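Local coordinates for IroE protein (Escherichia coli, PDB 2GZS) that hydrolyses the trilactone ring of enterobactin and its glucosylated salmochelin forms, preferring the iron-free siderophores and usually cutting once to leave linear trimers, at residues A[141-146]-A[163-168]; A[157-162]-A[197-202]. All coordinates share one frame; numbering follows the deposited sequence.

Contact 1. Residues A[141-146]-A[163-168]; sequences QRRGLW and SYFRSY
The guanidinium of R143 lies flat on the ring of Y164, the two planes only 11° apart and R143 CZ 3.7 Å from the centroid of the Y164 ring, a cation-pi stack. The carbon chain of R143 is extended as far as CD, which rests against CE2 of the tyrosine, and then bends at chi3 (-76°) to lay the guanidinium over the ring. In the guanidinium plane, R143 NH1 gives a nearly straight bond (168°) to the carbonyl O of Y164, 3.0 Å away, while R143 NH2 forms a salt bridge with E133; face and edge together fix the rotation of the group. A leucine in place of R143 would probably leave the Y164 ring without its stacked cation, the Y164 carbonyl without this donor and E133 without this counter-charge. The phenyl ring of F165 stands almost perpendicular to the guanidinium, and its CD1 touches R143 CG. L145 CB packs over one face of the F165 ring, 3.9 Å from its centroid, and Y164 CD2 lies over the opposite face. Along the backbone, the R143 carbonyl O accepts from both R166 N (2.8 Å) and S167 N (3.1 Å), and L145 N donates to S167 O at 2.9 Å. This parallel ladder joins the two strands of a beta-alpha-beta unit in the alpha/beta-hydrolase sheet: helix 150-161 packs on L145 and Y168, helix 117-132 meets Y164 and F165, and strand 43-48 flanks 143-148 on its other edge.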
# COMPACT_ATOMS: atom_id res chain seq x y z
N GLN A 141 -4.55 1.99 15.39
CA GLN A 141 -3.73 0.77 15.46
C GLN A 141 -3.96 -0.11 14.25
O GLN A 141 -3.26 -1.12 14.13
CB GLN A 141 -4.09 0.07 16.78
CG GLN A 141 -3.80 0.94 18.01
CD GLN A 141 -3.81 0.05 19.25
OE1 GLN A 141 -4.80 -0.03 19.99
NE2 GLN A 141 -2.69 -0.65 19.42
N ARG A 142 -4.92 0.18 13.40
CA ARG A 142 -5.35 -0.61 12.27
C ARG A 142 -5.15 0.23 11.00
O ARG A 142 -5.95 0.10 10.09
CB ARG A 142 -6.83 -1.00 12.38
CG ARG A 142 -7.12 -1.94 13.58
CD ARG A 142 -6.96 -3.38 13.17
NE ARG A 142 -8.12 -4.06 12.65
CZ ARG A 142 -9.40 -4.13 12.92
NH1 ARG A 142 -9.97 -3.46 13.92
NH2 ARG A 142 -10.19 -4.92 12.17
N ARG A 143 -4.14 1.06 10.98
CA ARG A 143 -3.77 1.82 9.77
C ARG A 143 -2.80 1.01 8.92
O ARG A 143 -1.75 0.62 9.43
CB ARG A 143 -3.16 3.15 10.18
CG ARG A 143 -2.91 4.05 8.97
CD ARG A 143 -2.32 5.33 9.46
NE ARG A 143 -3.20 6.34 10.12
CZ ARG A 143 -2.82 6.94 11.25
NH1 ARG A 143 -1.66 6.74 11.90
NH2 ARG A 143 -3.58 7.84 11.84
N GLY A 144 -3.19 0.78 7.67
CA GLY A 144 -2.30 -0.06 6.80
C GLY A 144 -2.00 0.69 5.52
O GLY A 144 -2.55 1.69 5.13
N LEU A 145 -0.94 0.13 4.85
CA LEU A 145 -0.39 0.67 3.59
C LEU A 145 -0.24 -0.49 2.61
O LEU A 145 0.33 -1.51 3.04
CB LEU A 145 0.96 1.34 3.91
CG LEU A 145 1.68 1.88 2.60
CD1 LEU A 145 0.93 3.07 2.04
CD2 LEU A 145 3.08 2.27 3.02
N TRP A 146 -0.65 -0.36 1.38
CA TRP A 146 -0.49 -1.39 0.34
C TRP A 146 0.06 -0.75 -0.92
O TRP A 146 -0.30 0.34 -1.33
CB TRP A 146 -1.91 -2.00 0.02
CG TRP A 146 -1.86 -2.95 -1.18
CD1 TRP A 146 -1.61 -4.31 -1.13
CD2 TRP A 146 -2.04 -2.59 -2.57
NE1 TRP A 146 -1.63 -4.77 -2.44
CE2 TRP A 146 -1.89 -3.80 -3.33
CE3 TRP A 146 -2.32 -1.37 -3.23
CZ2 TRP A 146 -2.02 -3.78 -4.74
CZ3 TRP A 146 -2.45 -1.38 -4.65
CH2 TRP A 146 -2.29 -2.59 -5.34
N SER A 163 6.78 5.53 11.34
CA SER A 163 6.06 5.13 12.56
C SER A 163 4.57 5.34 12.40
O SER A 163 3.77 5.26 13.36
CB SER A 163 6.54 5.91 13.80
OG SER A 163 6.46 7.30 13.46
N TYR A 164 4.09 5.63 11.21
CA TYR A 164 2.71 6.07 11.03
C TYR A 164 1.76 4.92 10.78
O TYR A 164 0.60 4.91 11.16
CB TYR A 164 2.63 7.06 9.83
CG TYR A 164 1.31 7.80 9.75
CD1 TYR A 164 1.07 8.90 10.59
CD2 TYR A 164 0.35 7.41 8.84
CE1 TYR A 164 -0.14 9.60 10.50
CE2 TYR A 164 -0.83 8.13 8.78
CZ TYR A 164 -1.09 9.21 9.59
OH TYR A 164 -2.35 9.79 9.40
N PHE A 165 2.22 3.90 10.02
CA PHE A 165 1.39 2.78 9.72
C PHE A 165 1.66 1.59 10.62
O PHE A 165 2.78 1.41 11.10
CB PHE A 165 1.58 2.30 8.24
CG PHE A 165 1.27 3.38 7.25
CD1 PHE A 165 -0.03 3.65 6.80
CD2 PHE A 165 2.30 4.18 6.77
CE1 PHE A 165 -0.22 4.70 5.93
CE2 PHE A 165 2.06 5.22 5.92
CZ PHE A 165 0.78 5.48 5.44
N ARG A 166 0.66 0.72 10.85
CA ARG A 166 0.87 -0.47 11.63
C ARG A 166 0.93 -1.73 10.77
O ARG A 166 1.53 -2.73 11.20
CB ARG A 166 -0.28 -0.59 12.65
CG ARG A 166 -0.13 0.53 13.70
CD ARG A 166 1.03 0.21 14.65
NE ARG A 166 0.65 -0.79 15.65
CZ ARG A 166 0.34 -0.54 16.92
NH1 ARG A 166 0.35 0.70 17.38
NH2 ARG A 166 0.02 -1.53 17.72
N SER A 167 0.30 -1.72 9.61
CA SER A 167 0.31 -2.89 8.75
C SER A 167 0.83 -2.51 7.36
O SER A 167 0.45 -1.49 6.80
CB SER A 167 -1.11 -3.50 8.62
OG SER A 167 -1.36 -4.15 9.88
N TYR A 168 1.74 -3.37 6.87
CA TYR A 168 2.43 -3.02 5.60
C TYR A 168 2.23 -4.17 4.61
O TYR A 168 2.79 -5.27 4.92
CB TYR A 168 3.90 -2.80 5.92
CG TYR A 168 4.16 -1.54 6.76
CD1 TYR A 168 4.60 -0.36 6.22
CD2 TYR A 168 3.92 -1.64 8.15
CE1 TYR A 168 4.81 0.78 7.00
CE2 TYR A 168 4.14 -0.51 8.96
CZ TYR A 168 4.59 0.64 8.38
OH TYR A 168 4.80 1.76 9.18

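Contact 2. Residues A[157-162]-A[197-202]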
# COMPACT_ATOMS: atom_id res chain seq x y z
N ASP A 157 10.18 0.12 2.00
CA ASP A 157 10.89 1.35 2.35
C ASP A 157 10.21 2.02 3.56
O ASP A 157 10.87 2.53 4.49
CB ASP A 157 11.03 2.25 1.14
CG ASP A 157 11.89 3.49 1.37
OD1 ASP A 157 13.10 3.27 1.71
OD2 ASP A 157 11.48 4.66 1.23
N SER A 158 8.87 1.99 3.53
CA SER A 158 8.10 2.65 4.59
C SER A 158 8.10 1.77 5.84
O SER A 158 8.18 2.31 6.97
CB SER A 158 6.64 2.78 4.09
OG SER A 158 6.60 3.66 2.99
N TRP A 159 8.03 0.44 5.72
CA TRP A 159 8.14 -0.41 6.91
C TRP A 159 9.46 -0.13 7.63
O TRP A 159 9.60 -0.12 8.85
CB TRP A 159 8.10 -1.90 6.45
CG TRP A 159 8.17 -2.86 7.63
CD1 TRP A 159 7.12 -3.30 8.41
CD2 TRP A 159 9.33 -3.49 8.16
NE1 TRP A 159 7.59 -4.15 9.37
CE2 TRP A 159 8.97 -4.30 9.24
CE3 TRP A 159 10.67 -3.43 7.80
CZ2 TRP A 159 9.87 -5.05 9.99
CZ3 TRP A 159 11.59 -4.18 8.52
CH2 TRP A 159 11.20 -4.97 9.59
N LEU A 160 10.53 0.16 6.88
CA LEU A 160 11.85 0.48 7.47
C LEU A 160 11.84 1.83 8.15
O LEU A 160 12.56 2.00 9.14
CB LEU A 160 12.96 0.50 6.40
CG LEU A 160 13.40 -0.89 5.94
CD1 LEU A 160 14.19 -0.78 4.63
CD2 LEU A 160 14.20 -1.55 7.06
N SER A 161 11.10 2.80 7.63
CA SER A 161 11.32 4.18 8.11
C SER A 161 10.13 4.78 8.84
O SER A 161 10.27 5.77 9.58
CB SER A 161 11.69 5.04 6.90
OG SER A 161 12.67 4.43 6.04
N SER A 162 8.95 4.26 8.74
CA SER A 162 7.73 4.99 9.17
C SER A 162 7.37 4.60 10.59
O SER A 162 7.58 3.46 10.97
CB SER A 162 6.56 4.62 8.23
OG SER A 162 5.36 5.31 8.66
N LYS A 197 5.00 -3.22 13.83
CA LYS A 197 4.81 -3.02 12.40
C LYS A 197 4.68 -4.38 11.71
O LYS A 197 5.69 -5.05 11.50
CB LYS A 197 5.96 -2.27 11.73
CG LYS A 197 6.05 -0.85 12.27
CD LYS A 197 6.97 0.07 11.46
CE LYS A 197 8.26 0.46 12.11
NZ LYS A 197 9.15 1.25 11.18
N HIS A 198 3.42 -4.78 11.41
CA HIS A 198 3.15 -6.04 10.74
C HIS A 198 3.56 -6.01 9.28
O HIS A 198 3.22 -5.01 8.64
CB HIS A 198 1.62 -6.29 10.75
CG HIS A 198 1.16 -7.40 9.88
ND1 HIS A 198 1.60 -8.71 10.07
CD2 HIS A 198 0.26 -7.42 8.86
CE1 HIS A 198 1.01 -9.49 9.17
NE2 HIS A 198 0.21 -8.74 8.43
N LEU A 199 4.27 -7.03 8.83
CA LEU A 199 4.72 -6.96 7.42
C LEU A 199 4.12 -8.16 6.70
O LEU A 199 4.30 -9.29 7.14
CB LEU A 199 6.25 -7.04 7.38
CG LEU A 199 6.81 -7.08 5.96
CD1 LEU A 199 6.44 -5.84 5.17
CD2 LEU A 199 8.33 -7.32 6.10
N ALA A 200 3.44 -7.93 5.61
CA ALA A 200 2.83 -8.98 4.81
C ALA A 200 3.46 -8.91 3.42
O ALA A 200 3.19 -7.96 2.67
CB ALA A 200 1.32 -8.82 4.70
N ILE A 201 4.29 -9.90 3.08
CA ILE A 201 4.85 -9.96 1.73
C ILE A 201 3.97 -10.83 0.85
O ILE A 201 3.54 -11.90 1.32
CB ILE A 201 6.29 -10.53 1.76
CG1 ILE A 201 7.19 -9.65 2.65
CG2 ILE A 201 6.85 -10.66 0.36
CD1 ILE A 201 8.60 -10.21 2.80
N MSE A 202 3.63 -10.34 -0.33
CA MSE A 202 2.64 -10.95 -1.17
C MSE A 202 3.30 -11.20 -2.51
O MSE A 202 3.80 -10.25 -3.12
CB MSE A 202 1.41 -10.05 -1.34
CG MSE A 202 0.89 -9.47 0.02
SE MSE A 202 -0.64 -8.34 -0.13
CE MSE A 202 -1.95 -9.68 0.20
O HOH W 1 11.51 2.89 11.90
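W159 reaches from the last turns of helix 150-161 to the start of strand 198-203, where W159 NE1 donates to the carbonyl O of K197 over 3.0 Å. The bond is nearly straight (165°) and the acceptor lies in the indole plane, but the N-H comes in from above the carbonyl plane. With W159 CG anti to its backbone N (chi1 -178°), the indole extends from the helix so that CB of L199 sits over the five-membered ring of W159, 4.1 Å from the centroid; Y168 meets the indole edge-to-face. Further along, the W159 carbonyl O receives K197 NZ at 2.7 Å. Helix 150-161 is the one that follows the active-site S149 in the alpha/beta-hydrolase fold, and at its C-terminal end a lysine from the strand side meets the carbonyls. L160 joins in through its carbonyl O, linked to K197 NZ by a water that donates to this oxygen and accepts from the lysine. S161 OG turns back to the carbonyl O of D157, 3.0 Å away. S162, where the chain leaves helical geometry, offers its carbonyl O to K197 NZ at 2.7 Å, giving the buried ammonium three partners, while the OG of S162 bonds to E125.

From the N terminus, the chain enters contact 1 at 141-146, passes the strand's end into helix 150-161, and reaches the first half of contact 2 at 157-162 before 163-168 closes the loop of contact 1. A longer excursion through strand 167-171 and helix 179-187 returns at 197-202 to close contact 2, so the two loops cross rather than nest. Contact 1 joins two parallel strands; contact 2 fastens helix 150-161 to strand 198-203. They meet directly: Y168 OH packs against S162 CB, and probable backbone bonds from H198 N to R166 O and from A200 N to Y168 O set strand 198-203 beside 167-171 in the same sheet.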